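Local coordinates for protein glycerol-3-phosphate dehydrogenase [NAD(+)] (Dunaliella salina, PDB 6IUY) that probably interconverts dihydroxyacetone phosphate and sn-glycerol 3-phosphate with NAD, and couples this to a magnesium-binding phosphatase domain for direct conversion of dihydroxyacetone phosphate to glycerol, at residues A[32-37]-A[198-203]. Sequence-based numbering, arbitrary orientation.
Sequences WQQADA and YNNIIM
D36 reaches across to the backbone of N199 and N200 and takes two amide hydrogens on a single carboxylate oxygen. Its CG lies beside the backbone N, opposite the carbonyl carbon (chi1 -62°), which carries the carboxylate toward residues 199 and 200. The amide N of N200 lies 2.9 Å from OD2 of D36 and points almost straight at it, while the amide N of N199, at 3.0 Å, approaches from the other face of the carboxylate plane; both come on the anti side of the oxygen, tilted out of the plane. N200 answers with its backbone oxygen and its side-chain amide. O of N200 receives the amide N of D36 at 2.8 Å, and N of A37 makes a longer bond to the same O of N200, at 3.3 Å. The side-chain amide swings back to the end of helix 26-33, where ND2 of N200 meets O of Q34 at 3.0 Å; the N-H points straight at the oxygen (175°), yet ND2 sits well above the carbonyl plane of Q34. An alanine in place of D36 would probably leave the amides of N199 and N200 without their shared acceptor and the approach to strand 201-205 less firmly fixed to residues 35-37. The Y198 ring lays one face over O of D36, and its CD2 touches CB of A37 at 3.8 Å. The other end of the contact is apolar: I202 sends its two branches apart, CG1 packing on CB of A35 at 3.8 Å and CG2 at the edge of the W32 indole, whose NE1 bonds to O of L250. Further along, N of I202 donates to O of A37 (2.9 Å), beginning the parallel pairing of strands 37-40 and 201-205, neighbours at the centre of the Rossmann-like sheet of a haloacid dehalogenase fold, in which the first strand leads to the magnesium ligands D41 and D43 and the other to D206.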
loop_
_atom_site.group_PDB
_atom_site.type_symbol
_atom_site.label_atom_id
_atom_site.label_comp_id
_atom_site.label_asym_id
_atom_site.label_seq_id
_atom_site.Cartn_x
_atom_site.Cartn_y
_atom_site.Cartn_z
ATOM N N TRP A 32 5.947 40.448 -2.024
ATOM C CA TRP A 32 5.673 40.450 -0.599
ATOM C C TRP A 32 4.610 39.423 -0.252
ATOM O O TRP A 32 4.727 38.689 0.732
ATOM C CB TRP A 32 5.213 41.827 -0.155
ATOM C CG TRP A 32 4.759 41.884 1.259
ATOM C CD1 TRP A 32 3.509 42.200 1.707
ATOM C CD2 TRP A 32 5.550 41.630 2.425
ATOM N NE1 TRP A 32 3.475 42.174 3.083
ATOM C CE2 TRP A 32 4.715 41.815 3.548
ATOM C CE3 TRP A 32 6.884 41.260 2.631
ATOM C CZ2 TRP A 32 5.167 41.638 4.859
ATOM C CZ3 TRP A 32 7.336 41.090 3.944
ATOM C CH2 TRP A 32 6.479 41.282 5.035
ATOM N N GLN A 33 3.564 39.382 -1.069
ATOM C CA GLN A 33 2.437 38.504 -0.815
ATOM C C GLN A 33 2.771 37.049 -1.151
ATOM O O GLN A 33 2.267 36.115 -0.515
ATOM C CB GLN A 33 1.214 38.983 -1.612
ATOM C CG GLN A 33 0.514 40.175 -0.966
ATOM C CD GLN A 33 -0.729 40.628 -1.724
ATOM O OE1 GLN A 33 -0.985 40.200 -2.852
ATOM N NE2 GLN A 33 -1.496 41.515 -1.105
ATOM N N GLN A 34 3.634 36.874 -2.144
ATOM C CA GLN A 34 3.997 35.555 -2.636
ATOM C C GLN A 34 5.341 35.109 -2.050
ATOM O O GLN A 34 6.005 34.237 -2.601
ATOM C CB GLN A 34 4.064 35.577 -4.163
ATOM C CG GLN A 34 3.459 34.373 -4.839
ATOM C CD GLN A 34 1.955 34.368 -4.746
ATOM O OE1 GLN A 34 1.322 35.427 -4.713
ATOM N NE2 GLN A 34 1.366 33.174 -4.693
ATOM N N ALA A 35 5.745 35.731 -0.945
ATOM C CA ALA A 35 7.073 35.513 -0.384
ATOM C C ALA A 35 7.228 34.108 0.165
ATOM O O ALA A 35 6.299 33.560 0.755
ATOM C CB ALA A 35 7.361 36.526 0.716
ATOM N N ASP A 36 8.412 33.538 -0.017
ATOM C CA ASP A 36 8.727 32.225 0.530
ATOM C C ASP A 36 9.547 32.372 1.796
ATOM O O ASP A 36 9.500 31.520 2.683
ATOM C CB ASP A 36 9.485 31.382 -0.496
ATOM C CG ASP A 36 8.677 31.114 -1.744
ATOM O OD1 ASP A 36 7.502 30.690 -1.615
ATOM O OD2 ASP A 36 9.218 31.341 -2.852
ATOM N N ALA A 37 10.319 33.454 1.864
ATOM C CA ALA A 37 11.063 33.790 3.069
ATOM C C ALA A 37 11.292 35.301 3.171
ATOM O O ALA A 37 11.569 35.957 2.173
ATOM C CB ALA A 37 12.383 33.053 3.096
ATOM N N TYR A 198 13.221 27.847 -1.735
ATOM C CA TYR A 198 12.607 29.175 -1.726
ATOM C C TYR A 198 12.967 29.910 -2.997
ATOM O O TYR A 198 14.111 29.844 -3.433
ATOM C CB TYR A 198 13.064 29.985 -0.510
ATOM C CG TYR A 198 12.736 29.332 0.806
ATOM C CD1 TYR A 198 11.650 28.474 0.912
ATOM C CD2 TYR A 198 13.510 29.564 1.937
ATOM C CE1 TYR A 198 11.336 27.864 2.100
ATOM C CE2 TYR A 198 13.206 28.957 3.140
ATOM C CZ TYR A 198 12.114 28.104 3.214
ATOM O OH TYR A 198 11.777 27.480 4.399
ATOM N N ASN A 199 12.001 30.600 -3.596
ATOM C CA ASN A 199 12.266 31.321 -4.833
ATOM C C ASN A 199 12.130 32.837 -4.665
ATOM O O ASN A 199 12.918 33.609 -5.216
ATOM C CB ASN A 199 11.346 30.814 -5.941
ATOM C CG ASN A 199 11.652 29.369 -6.336
ATOM O OD1 ASN A 199 12.783 29.038 -6.701
ATOM N ND2 ASN A 199 10.646 28.499 -6.242
ATOM N N ASN A 200 11.130 33.257 -3.901
ATOM C CA ASN A 200 10.974 34.664 -3.565
ATOM C C ASN A 200 11.440 34.948 -2.147
ATOM O O ASN A 200 10.778 34.555 -1.190
ATOM C CB ASN A 200 9.517 35.095 -3.724
ATOM C CG ASN A 200 8.946 34.699 -5.061
ATOM O OD1 ASN A 200 9.635 34.763 -6.082
ATOM N ND2 ASN A 200 7.689 34.259 -5.066
ATOM N N ILE A 201 12.574 35.636 -2.026
ATOM C CA ILE A 201 13.134 35.997 -0.723
ATOM C C ILE A 201 13.213 37.520 -0.583
ATOM O O ILE A 201 13.742 38.206 -1.453
ATOM C CB ILE A 201 14.542 35.385 -0.515
ATOM C CG1 ILE A 201 14.530 33.885 -0.831
ATOM C CG2 ILE A 201 15.016 35.620 0.905
ATOM C CD1 ILE A 201 15.906 33.270 -0.942
ATOM N N ILE A 202 12.685 38.034 0.522
ATOM C CA ILE A 202 12.562 39.460 0.746
ATOM C C ILE A 202 13.613 39.876 1.761
ATOM O O ILE A 202 13.880 39.118 2.703
ATOM C CB ILE A 202 11.143 39.844 1.288
ATOM C CG1 ILE A 202 10.026 39.187 0.463
ATOM C CG2 ILE A 202 10.969 41.368 1.400
ATOM C CD1 ILE A 202 10.069 39.476 -1.027
ATOM N N MET A 203 14.215 41.057 1.575
ATOM C CA MET A 203 15.064 41.625 2.621
ATOM C C MET A 203 14.382 42.835 3.248
ATOM O O MET A 203 13.925 43.741 2.541
ATOM C CB MET A 203 16.449 42.014 2.086
ATOM C CG MET A 203 17.389 42.609 3.164
ATOM S SD MET A 203 18.172 41.369 4.238
ATOM C CE MET A 203 17.693 41.926 5.869
#